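Local coordinates for protein tungsten-containing formylmethanofuran dehydrogenase 2 subunit C (Methanothermobacter wolfeii, PDB 5T5I) that forms subunit C of a tungsten-containing formylmethanofuran dehydrogenase, which converts carbon dioxide to formylmethanofuran in methanogenesis, probably as a beta-helical scaffold, at residues F26-K35 with K47-S55. Sequence-based numbering, arbitrary orientation.
Sequences FAGKSIEEIK and KLGDFFEVS
An apolar helix-on-strand contact, in which Ile31, Ile34 and Lys35 of helix 31-35 pack round Val54, lies at the N-terminal end of the elongated beta-solenoid. Strand 52-55 runs nearly antiparallel to the short helix, their axes 8.3 Å apart at closest approach, and is hydrogen-bonded along an edge to strand 3-8. Val54 divides its two methyls: CG1, anti to the backbone N (chi1 -172°), lies 3.8 Å from Ile34 CG2 and also faces Ile31 CG2, while CG2 rests against CG of Lys35. The lysine chain, extended beyond CG, slides past the valine in the opposite direction, adding its aliphatic part to the apolar surface. Ile31 reaches furthest along the strand, its CD1 3.8 Å from the carbonyl carbon of Ser55 and its CG2 close to Val54 O. Without the branches of Ile31, as with an alanine here, Val54 CG1 would probably lose one of its two isoleucine neighbours and a gap would be likely to open over the Val54-Ser55 backbone. Deeper in, Leu48 CD2 approaches Phe26 CZ obliquely at 3.9 Å, and Ile34 CG2 sits over one face of the phenylalanine ring, offset toward its rim. Ser30 and Glu33 form a capping box at the start of the helix. Across the contact, Gly49 N donates to Lys35 O at 2.9 Å, the N-H arriving in the carbonyl plane on a lone pair.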
loop_
_atom_site.group_PDB
_atom_site.type_symbol
_atom_site.label_atom_id
_atom_site.label_comp_id
_atom_site.label_asym_id
_atom_site.label_seq_id
_atom_site.Cartn_x
_atom_site.Cartn_y
_atom_site.Cartn_z
ATOM N N PHE C 26 -3.522 -57.452 32.597
ATOM C CA PHE C 26 -2.411 -58.404 32.733
ATOM C C PHE C 26 -2.312 -58.936 34.161
ATOM O O PHE C 26 -1.867 -60.066 34.348
ATOM C CB PHE C 26 -1.082 -57.772 32.272
ATOM C CG PHE C 26 -0.855 -57.678 30.773
ATOM C CD1 PHE C 26 -1.919 -57.468 29.897
ATOM C CD2 PHE C 26 0.431 -57.680 30.251
ATOM C CE1 PHE C 26 -1.701 -57.382 28.519
ATOM C CE2 PHE C 26 0.646 -57.575 28.877
ATOM C CZ PHE C 26 -0.421 -57.416 28.022
ATOM N N ALA C 27 -2.773 -58.152 35.168
ATOM C CA ALA C 27 -2.736 -58.569 36.580
ATOM C C ALA C 27 -3.497 -59.875 36.827
ATOM O O ALA C 27 -4.635 -60.017 36.377
ATOM C CB ALA C 27 -3.286 -57.465 37.469
ATOM N N GLY C 28 -2.833 -60.821 37.492
ATOM C CA GLY C 28 -3.393 -62.122 37.842
ATOM C C GLY C 28 -3.425 -63.158 36.732
ATOM O O GLY C 28 -3.966 -64.245 36.940
ATOM N N LYS C 29 -2.850 -62.854 35.549
ATOM C CA LYS C 29 -2.836 -63.773 34.409
ATOM C C LYS C 29 -1.442 -64.342 34.187
ATOM O O LYS C 29 -0.451 -63.633 34.338
ATOM C CB LYS C 29 -3.274 -63.047 33.125
ATOM C CG LYS C 29 -4.745 -62.679 33.080
ATOM C CD LYS C 29 -5.130 -62.134 31.701
ATOM C CE LYS C 29 -6.611 -61.856 31.539
ATOM N NZ LYS C 29 -7.132 -60.953 32.602
ATOM N N SER C 30 -1.370 -65.605 33.763
ATOM C CA SER C 30 -0.113 -66.264 33.415
ATOM C C SER C 30 0.317 -65.764 32.032
ATOM O O SER C 30 -0.476 -65.128 31.339
ATOM C CB SER C 30 -0.315 -67.776 33.345
ATOM O OG SER C 30 -1.187 -68.102 32.274
ATOM N N ILE C 31 1.535 -66.117 31.601
ATOM C CA ILE C 31 2.030 -65.737 30.270
ATOM C C ILE C 31 1.120 -66.326 29.174
ATOM O O ILE C 31 0.776 -65.623 28.222
ATOM C CB ILE C 31 3.526 -66.149 30.103
ATOM C CG1 ILE C 31 4.446 -65.349 31.063
ATOM C CG2 ILE C 31 4.005 -66.020 28.653
ATOM C CD1 ILE C 31 4.441 -63.797 30.896
ATOM N N GLU C 32 0.692 -67.589 29.345
ATOM C CA GLU C 32 -0.195 -68.279 28.395
ATOM C C GLU C 32 -1.580 -67.616 28.329
ATOM O O GLU C 32 -2.144 -67.501 27.240
ATOM C CB GLU C 32 -0.297 -69.788 28.749
ATOM C CG GLU C 32 -0.174 -70.719 27.559
ATOM C CD GLU C 32 1.058 -70.548 26.687
ATOM O OE1 GLU C 32 0.885 -70.567 25.451
ATOM O OE2 GLU C 32 2.177 -70.358 27.220
ATOM N N GLU C 33 -2.106 -67.138 29.472
ATOM C CA GLU C 33 -3.390 -66.424 29.498
ATOM C C GLU C 33 -3.264 -65.050 28.813
ATOM O O GLU C 33 -4.196 -64.633 28.128
ATOM C CB GLU C 33 -3.901 -66.244 30.937
ATOM C CG GLU C 33 -4.436 -67.520 31.560
ATOM C CD GLU C 33 -4.804 -67.354 33.021
ATOM O OE1 GLU C 33 -6.003 -67.488 33.353
ATOM O OE2 GLU C 33 -3.899 -67.052 33.829
ATOM N N ILE C 34 -2.109 -64.371 28.972
ATOM C CA ILE C 34 -1.859 -63.067 28.338
ATOM C C ILE C 34 -1.861 -63.211 26.800
ATOM O O ILE C 34 -2.423 -62.350 26.119
ATOM C CB ILE C 34 -0.570 -62.389 28.902
ATOM C CG1 ILE C 34 -0.797 -61.963 30.379
ATOM C CG2 ILE C 34 -0.147 -61.165 28.056
ATOM C CD1 ILE C 34 0.444 -61.663 31.147
ATOM N N LYS C 35 -1.294 -64.313 26.262
ATOM C CA LYS C 35 -1.289 -64.583 24.814
ATOM C C LYS C 35 -2.715 -64.733 24.257
ATOM O O LYS C 35 -2.917 -64.481 23.077
ATOM C CB LYS C 35 -0.502 -65.865 24.481
ATOM C CG LYS C 35 1.004 -65.787 24.706
ATOM C CD LYS C 35 1.635 -67.168 24.519
ATOM C CE LYS C 35 3.124 -67.169 24.742
ATOM N NZ LYS C 35 3.726 -68.490 24.405
ATOM N N LYS C 47 -6.315 -62.903 18.804
ATOM C CA LYS C 47 -5.591 -63.073 20.069
ATOM C C LYS C 47 -4.347 -62.200 20.075
ATOM O O LYS C 47 -3.710 -62.036 19.033
ATOM C CB LYS C 47 -5.187 -64.546 20.254
ATOM C CG LYS C 47 -6.375 -65.460 20.517
ATOM C CD LYS C 47 -5.963 -66.920 20.659
ATOM C CE LYS C 47 -5.480 -67.542 19.366
ATOM N NZ LYS C 47 -5.858 -68.979 19.262
ATOM N N LEU C 48 -3.958 -61.689 21.252
ATOM C CA LEU C 48 -2.744 -60.877 21.408
ATOM C C LEU C 48 -1.521 -61.630 20.874
ATOM O O LEU C 48 -0.701 -61.040 20.182
ATOM C CB LEU C 48 -2.550 -60.500 22.895
ATOM C CG LEU C 48 -1.388 -59.567 23.255
ATOM C CD1 LEU C 48 -1.535 -58.204 22.608
ATOM C CD2 LEU C 48 -1.327 -59.351 24.739
ATOM N N GLY C 49 -1.468 -62.943 21.133
ATOM C CA GLY C 49 -0.402 -63.834 20.676
ATOM C C GLY C 49 -0.249 -63.946 19.166
ATOM O O GLY C 49 0.822 -64.329 18.689
ATOM N N ASP C 50 -1.309 -63.631 18.397
ATOM C CA ASP C 50 -1.253 -63.642 16.926
ATOM C C ASP C 50 -0.355 -62.519 16.388
ATOM O O ASP C 50 0.135 -62.638 15.271
ATOM C CB ASP C 50 -2.661 -63.487 16.298
ATOM C CG ASP C 50 -3.623 -64.642 16.533
ATOM O OD1 ASP C 50 -3.147 -65.783 16.725
ATOM O OD2 ASP C 50 -4.859 -64.417 16.453
ATOM N N PHE C 51 -0.174 -61.416 17.149
ATOM C CA PHE C 51 0.611 -60.256 16.704
ATOM C C PHE C 51 1.766 -59.864 17.632
ATOM O O PHE C 51 2.502 -58.927 17.307
ATOM C CB PHE C 51 -0.344 -59.074 16.472
ATOM C CG PHE C 51 -1.149 -59.249 15.211
ATOM C CD1 PHE C 51 -0.627 -58.881 13.979
ATOM C CD2 PHE C 51 -2.408 -59.836 15.245
ATOM C CE1 PHE C 51 -1.371 -59.053 12.807
ATOM C CE2 PHE C 51 -3.148 -60.006 14.073
ATOM C CZ PHE C 51 -2.631 -59.599 12.866
ATOM N N PHE C 52 1.971 -60.592 18.752
ATOM C CA PHE C 52 3.061 -60.321 19.687
ATOM C C PHE C 52 3.610 -61.599 20.279
ATOM O O PHE C 52 2.828 -62.482 20.635
ATOM C CB PHE C 52 2.582 -59.462 20.876
ATOM C CG PHE C 52 2.120 -58.075 20.504
ATOM C CD1 PHE C 52 0.806 -57.840 20.131
ATOM C CD2 PHE C 52 3.002 -57.011 20.519
ATOM C CE1 PHE C 52 0.387 -56.562 19.763
ATOM C CE2 PHE C 52 2.589 -55.740 20.145
ATOM C CZ PHE C 52 1.289 -55.523 19.752
ATOM N N GLU C 53 4.942 -61.666 20.470
ATOM C CA GLU C 53 5.565 -62.748 21.230
ATOM C C GLU C 53 5.413 -62.255 22.678
ATOM O O GLU C 53 5.461 -61.039 22.890
ATOM C CB GLU C 53 7.059 -62.917 20.901
ATOM C CG GLU C 53 7.383 -63.193 19.440
ATOM C CD GLU C 53 7.128 -64.604 18.945
ATOM O OE1 GLU C 53 6.603 -65.436 19.721
ATOM O OE2 GLU C 53 7.457 -64.876 17.767
ATOM N N VAL C 54 5.170 -63.148 23.645
ATOM C CA VAL C 54 4.983 -62.766 25.054
ATOM C C VAL C 54 5.949 -63.561 25.945
ATOM O O VAL C 54 6.058 -64.774 25.787
ATOM C CB VAL C 54 3.514 -62.962 25.528
ATOM C CG1 VAL C 54 3.302 -62.372 26.927
ATOM C CG2 VAL C 54 2.514 -62.350 24.538
ATOM N N SER C 55 6.618 -62.871 26.897
ATOM C CA SER C 55 7.518 -63.475 27.882
ATOM C C SER C 55 7.571 -62.605 29.154
ATOM O O SER C 55 7.035 -61.492 29.167
ATOM C CB SER C 55 8.924 -63.640 27.305
ATOM O OG SER C 55 9.523 -62.392 27.008
#